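Local coordinates for protein phosphodiesterase (Trypanosoma brucei brucei, PDB 5H2Q) that is a phosphodiesterase-family protein with an all-helical fold that holds a zinc and a magnesium ion beside a ligand pocket, at residues 160-163 with 164-168; 305-308 with 309-313; 315-318 with 319-322. One frame throughout, in Å; residues are numbered along the deposited sequence.

Interaction 1 is next to the metal centre: the nearest atom of the His164 side chain is about 4 Å from the magnesium ion, and that of Glu161 about 6 Å from the ligand LLI. Its centre is 28 Å from that of interaction 2 and 31 Å from that of interaction 3, without contact between them (nearest atoms about 14 and 20 Å). Interactions 2 and 3 follow closely in the chain, at the end of helix 290-312 and the start of helix 318-334, and their centres are 8 Å apart. Val310 O approaches Gln315 NE2 at 2.8 Å, a probable hydrogen bond. Phe306, its side chain about 10 Å from LLI, packs on Thr320 and joins the two.

Interaction 1 of 3, residues 160-163 with 164-168; sequences LEVH and HCNLA
His164 and His163 both meet residues one turn away on helix 159-172, but in quite different ways. The ring of His164 is swung back over the preceding turn, CG lying beside its own backbone N (chi1 -48°), and Leu160 O sits 3.0 Å above the ring plane, over its centre. The same oxygen takes the backbone bond from His164 N at 2.8 Å, while Leu160 CB comes within 3.6 Å of His164 NE2. A water lies 2.7 Å from His164 NE2, in the ring plane, and donates to Glu161 OE2, so the acid and the imidazole are coupled through solvent rather than directly. The other ring nitrogen, ND1, is hydrogen-bonded to Leu130 O, and Glu161 OE1 to Asn137 ND2, which should limit the rotation of both groups.

His163 turns its ring the other way, CG opposite the backbone N (chi1 178°), which sets the ring across Leu167 at a slant. Leu167 CD1 rests over one face, 4.1 Å from the ring centroid and 29° off the normal, a CH-pi contact. At the ring edge a second water stands 2.7 Å from His163 ND1 and accepts from Asn166 ND2 at 3.0 Å, bridging residues three apart on the more exposed flank. Asp131 OD2 holds the remaining nitrogen, NE2.

Outside the helix, Val162, His164 and Cys165 pack on helix 185-200 through Ile196, Val199 and Leu200, whereas Leu160 and Leu167 touch the loop residues His132 and Asp131. His164 also contacts Asp129 of that loop, a zinc ligand, which ties this turn to the metal site.

Interaction 2 of 3, residues 305-308 with 309-313; sequences FFQK and IVDAC
Ile309 N bonds to Phe305 O at 3.1 Å, the first of five successive i to i+4 backbone bonds, the last from Cys313 N to Ile309 O, where Cys313 leaves helical geometry and helix 290-312 stops. Ile309 carries the apolar part. Its CG1 branch occupies the position between backbone N and carbonyl carbon (chi1 72°), which brings CD1 against the rim of the Phe305 ring, 3.6 Å from CE2. The other branch, CG2, lies over one face of that ring, offset toward its edge. Ile309 CD1 also lies 4.2 Å from Phe306 CD1, and so touches both phenylalanines. These in turn pack together, Phe305 CD2 standing above the centre of the Phe306 ring.

A polar pair marks the outer flank. The Gln307 chain, bent at chi2, turns its amide toward exposed Asp311, and NE2 donates to OD1 at 3.0 Å with an N-H...O angle of 134°; the bond to OD2, 3.1 Å from NE2, is weak. The amide and carboxylate planes are 36° apart, a twisted grip rather than a flat one.

Inward, Phe305 and Ile309 are received by Val236 of helix 227-242 and Leu211 of helix 207-217, while Gln307 and Val310 lean on Val321 of helix 318-334.

Interaction 3 of 3, residues 315-318 with 319-322; sequences QGMQ and WTVD
Met317 O is gripped twice by Thr320 where a 3-10 turn at 315-316 leads into helix 318-334 of this helical phosphodiesterase fold. Thr320 OG1 donates at 2.6 Å to Met317 O, nearly in line with its C=O bond, while Thr320 N, 3.1 Å from the same oxygen, approaches from above the carbonyl plane. The hydroxyl gets there by standing between backbone N and carbonyl carbon (chi1 63°). On this buried side Met317 CE touches Thr320 CG2, and both residues pack on Phe103 of helix 90-105. The Trp319 indole folds back beside the turn, its edge toward Gly316 O, which lies 3.2 Å from CZ3, and CH2 is 4.2 Å from Met317 CG.

The solvent side is looser. The Gln318 side chain, bent at chi2, crosses that of exposed Asp322 at about a right angle, the amide and carboxylate planes 44° apart; Gln318 NE2 donates to Asp322 OD1 at 3.0 Å on the syn side but well out of the carboxylate plane, N-H...O angle 157°. Near the Trp319 edge a water joins turn and helix by two weak bonds, donating to Gly316 O and accepting from Trp319 N at 3.0 Å.

Interaction 1 of 3, residues 160-163 with 164-168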
# COMPACT_ATOMS: atom_id res chain seq x y z
N LEU A 160 -4.95 -9.30 10.02
CA LEU A 160 -5.40 -8.88 8.70
C LEU A 160 -4.41 -9.21 7.59
O LEU A 160 -4.83 -9.52 6.48
CB LEU A 160 -5.70 -7.39 8.72
CG LEU A 160 -6.92 -6.96 9.53
CD1 LEU A 160 -6.92 -5.46 9.75
CD2 LEU A 160 -8.24 -7.43 8.87
N GLU A 161 -3.11 -9.11 7.86
CA GLU A 161 -2.11 -9.35 6.80
C GLU A 161 -2.13 -10.77 6.26
O GLU A 161 -2.02 -10.98 5.06
CB GLU A 161 -0.71 -8.93 7.23
CG GLU A 161 -0.57 -7.42 7.47
CD GLU A 161 -1.21 -6.90 8.74
OE1 GLU A 161 -1.44 -7.71 9.66
OE2 GLU A 161 -1.45 -5.68 8.82
N VAL A 162 -2.36 -11.77 7.15
CA VAL A 162 -2.48 -13.14 6.69
C VAL A 162 -3.75 -13.27 5.86
O VAL A 162 -3.73 -13.92 4.80
CB VAL A 162 -2.44 -14.13 7.88
CG1 VAL A 162 -2.72 -15.57 7.40
CG2 VAL A 162 -1.09 -14.06 8.58
N HIS A 163 -4.84 -12.58 6.29
CA HIS A 163 -6.12 -12.61 5.59
C HIS A 163 -5.88 -12.04 4.16
O HIS A 163 -6.33 -12.66 3.20
CB HIS A 163 -7.17 -11.79 6.37
CG HIS A 163 -8.52 -11.71 5.73
ND1 HIS A 163 -9.26 -12.85 5.45
CD2 HIS A 163 -9.23 -10.62 5.35
CE1 HIS A 163 -10.39 -12.42 4.90
NE2 HIS A 163 -10.41 -11.08 4.81
N HIS A 164 -5.17 -10.87 4.05
CA HIS A 164 -4.87 -10.26 2.75
C HIS A 164 -4.12 -11.24 1.86
O HIS A 164 -4.49 -11.38 0.70
CB HIS A 164 -4.12 -8.92 2.87
CG HIS A 164 -4.69 -7.93 3.86
ND1 HIS A 164 -6.07 -7.68 3.92
CD2 HIS A 164 -4.06 -7.08 4.69
CE1 HIS A 164 -6.22 -6.75 4.85
NE2 HIS A 164 -5.05 -6.35 5.35
N CYS A 165 -3.10 -11.98 2.42
CA CYS A 165 -2.38 -13.00 1.65
C CYS A 165 -3.32 -14.12 1.15
O CYS A 165 -3.22 -14.51 -0.02
CB CYS A 165 -1.21 -13.58 2.44
SG CYS A 165 0.08 -12.38 2.83
N ASN A 166 -4.25 -14.62 2.01
CA ASN A 166 -5.18 -15.69 1.59
C ASN A 166 -5.97 -15.30 0.37
O ASN A 166 -6.10 -16.08 -0.56
CB ASN A 166 -6.17 -16.05 2.73
CG ASN A 166 -5.48 -16.47 4.01
OD1 ASN A 166 -4.35 -16.95 3.99
ND2 ASN A 166 -6.15 -16.32 5.14
N LEU A 167 -6.49 -14.06 0.37
CA LEU A 167 -7.33 -13.57 -0.73
C LEU A 167 -6.51 -13.30 -1.96
O LEU A 167 -6.99 -13.55 -3.07
CB LEU A 167 -8.10 -12.33 -0.30
CG LEU A 167 -9.18 -12.56 0.79
CD1 LEU A 167 -9.75 -11.24 1.22
CD2 LEU A 167 -10.31 -13.44 0.31
N ALA A 168 -5.25 -12.85 -1.78
CA ALA A 168 -4.38 -12.62 -2.94
C ALA A 168 -4.17 -13.94 -3.68
O ALA A 168 -4.30 -14.00 -4.90
CB ALA A 168 -3.03 -12.03 -2.50
O HOH W 1 -3.75 -4.64 6.93
O HOH W 2 -8.77 -15.38 6.26

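Interaction 2 of 3, residues 305-308 with 309-313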
# COMPACT_ATOMS: atom_id res chain seq x y z
N PHE A 305 11.80 6.75 9.72
CA PHE A 305 11.81 5.71 8.69
C PHE A 305 12.44 6.21 7.37
O PHE A 305 13.36 5.57 6.86
CB PHE A 305 10.38 5.17 8.46
CG PHE A 305 10.27 4.17 7.32
CD1 PHE A 305 10.57 2.83 7.52
CD2 PHE A 305 9.91 4.59 6.05
CE1 PHE A 305 10.45 1.91 6.47
CE2 PHE A 305 9.79 3.67 5.00
CZ PHE A 305 10.06 2.34 5.22
N PHE A 306 11.94 7.32 6.81
CA PHE A 306 12.43 7.82 5.52
C PHE A 306 13.84 8.37 5.62
O PHE A 306 14.66 8.07 4.75
CB PHE A 306 11.49 8.85 4.91
CG PHE A 306 10.23 8.25 4.32
CD1 PHE A 306 10.25 7.62 3.08
CD2 PHE A 306 9.01 8.37 4.99
CE1 PHE A 306 9.07 7.09 2.53
CE2 PHE A 306 7.84 7.83 4.44
CZ PHE A 306 7.87 7.22 3.20
N GLN A 307 14.15 9.12 6.69
CA GLN A 307 15.51 9.64 6.86
C GLN A 307 16.54 8.51 6.87
O GLN A 307 17.55 8.62 6.17
CB GLN A 307 15.61 10.51 8.16
CG GLN A 307 16.96 11.20 8.38
CD GLN A 307 17.17 12.36 7.44
OE1 GLN A 307 16.61 13.45 7.61
NE2 GLN A 307 17.98 12.14 6.41
N LYS A 308 16.28 7.43 7.64
CA LYS A 308 17.17 6.28 7.82
C LYS A 308 17.35 5.46 6.53
O LYS A 308 18.47 5.03 6.24
CB LYS A 308 16.70 5.37 8.96
CG LYS A 308 16.88 5.96 10.37
CD LYS A 308 16.17 5.08 11.41
CE LYS A 308 16.35 5.56 12.83
NZ LYS A 308 15.59 4.70 13.79
N ILE A 309 16.25 5.22 5.79
CA ILE A 309 16.37 4.43 4.57
C ILE A 309 17.07 5.23 3.46
O ILE A 309 17.86 4.63 2.72
CB ILE A 309 15.04 3.74 4.10
CG1 ILE A 309 14.04 4.77 3.53
CG2 ILE A 309 14.46 2.88 5.23
CD1 ILE A 309 12.69 4.16 2.99
N VAL A 310 16.83 6.57 3.38
CA VAL A 310 17.46 7.49 2.42
C VAL A 310 18.97 7.55 2.71
O VAL A 310 19.77 7.30 1.80
CB VAL A 310 16.81 8.91 2.36
CG1 VAL A 310 17.67 9.88 1.55
CG2 VAL A 310 15.40 8.85 1.78
N ASP A 311 19.36 7.78 3.98
CA ASP A 311 20.76 7.86 4.39
C ASP A 311 21.53 6.54 4.23
O ASP A 311 22.71 6.60 3.88
CB ASP A 311 20.89 8.40 5.84
CG ASP A 311 20.39 9.82 6.05
OD1 ASP A 311 20.06 10.49 5.05
OD2 ASP A 311 20.28 10.24 7.22
N ALA A 312 20.89 5.37 4.46
CA ALA A 312 21.60 4.10 4.33
C ALA A 312 21.81 3.61 2.90
O ALA A 312 22.76 2.85 2.65
CB ALA A 312 20.91 3.02 5.14
N CYS A 313 20.90 3.97 1.97
CA CYS A 313 20.96 3.40 0.63
C CYS A 313 20.13 4.13 -0.41
O CYS A 313 20.57 4.22 -1.55
CB CYS A 313 20.56 1.92 0.70
SG CYS A 313 20.64 1.03 -0.87

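Interaction 3 of 3, residues 315-318 with 319-322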
# COMPACT_ATOMS: atom_id res chain seq x y z
N GLN A 315 19.29 7.18 -1.66
CA GLN A 315 19.59 8.59 -1.91
C GLN A 315 18.62 9.26 -2.85
O GLN A 315 18.34 10.44 -2.68
CB GLN A 315 21.05 8.79 -2.40
CG GLN A 315 22.13 8.22 -1.47
CD GLN A 315 22.46 9.15 -0.32
OE1 GLN A 315 23.35 10.00 -0.41
NE2 GLN A 315 21.77 8.98 0.80
N GLY A 316 18.11 8.52 -3.85
CA GLY A 316 17.16 9.06 -4.81
C GLY A 316 15.79 9.39 -4.26
O GLY A 316 15.03 10.11 -4.92
N MET A 317 15.47 8.88 -3.04
CA MET A 317 14.19 9.13 -2.35
C MET A 317 14.30 10.29 -1.32
O MET A 317 13.41 10.43 -0.49
CB MET A 317 13.66 7.85 -1.69
CG MET A 317 12.86 6.95 -2.64
SD MET A 317 12.50 5.37 -1.86
CE MET A 317 11.17 5.91 -0.63
N GLN A 318 15.33 11.15 -1.44
CA GLN A 318 15.53 12.30 -0.53
C GLN A 318 14.31 13.25 -0.45
O GLN A 318 14.05 13.81 0.62
CB GLN A 318 16.83 13.06 -0.93
CG GLN A 318 17.16 14.33 -0.11
CD GLN A 318 17.33 14.08 1.38
OE1 GLN A 318 18.03 13.15 1.81
NE2 GLN A 318 16.70 14.91 2.19
N TRP A 319 13.52 13.40 -1.55
CA TRP A 319 12.34 14.26 -1.59
C TRP A 319 11.29 13.87 -0.53
O TRP A 319 10.49 14.74 -0.12
CB TRP A 319 11.70 14.29 -3.00
CG TRP A 319 10.68 13.21 -3.25
CD1 TRP A 319 9.37 13.21 -2.85
CD2 TRP A 319 10.88 11.97 -3.95
NE1 TRP A 319 8.76 12.03 -3.23
CE2 TRP A 319 9.65 11.27 -3.93
CE3 TRP A 319 11.99 11.39 -4.60
CZ2 TRP A 319 9.50 10.02 -4.55
CZ3 TRP A 319 11.83 10.14 -5.20
CH2 TRP A 319 10.60 9.46 -5.16
N THR A 320 11.23 12.56 -0.18
CA THR A 320 10.26 12.02 0.80
C THR A 320 10.53 12.66 2.17
O THR A 320 9.60 13.11 2.83
CB THR A 320 10.27 10.48 0.87
OG1 THR A 320 11.53 10.00 1.31
CG2 THR A 320 9.84 9.80 -0.43
N VAL A 321 11.83 12.77 2.53
CA VAL A 321 12.30 13.43 3.76
C VAL A 321 11.89 14.93 3.74
O VAL A 321 11.27 15.41 4.70
CB VAL A 321 13.84 13.25 3.95
CG1 VAL A 321 14.37 14.07 5.12
CG2 VAL A 321 14.22 11.78 4.11
N ASP A 322 12.18 15.64 2.63
CA ASP A 322 11.88 17.06 2.47
C ASP A 322 10.39 17.40 2.58
O ASP A 322 10.03 18.37 3.25
CB ASP A 322 12.44 17.62 1.13
CG ASP A 322 13.93 17.42 0.86
OD1 ASP A 322 14.67 17.06 1.80
OD2 ASP A 322 14.34 17.62 -0.30
O HOH W 3 14.92 13.42 -4.24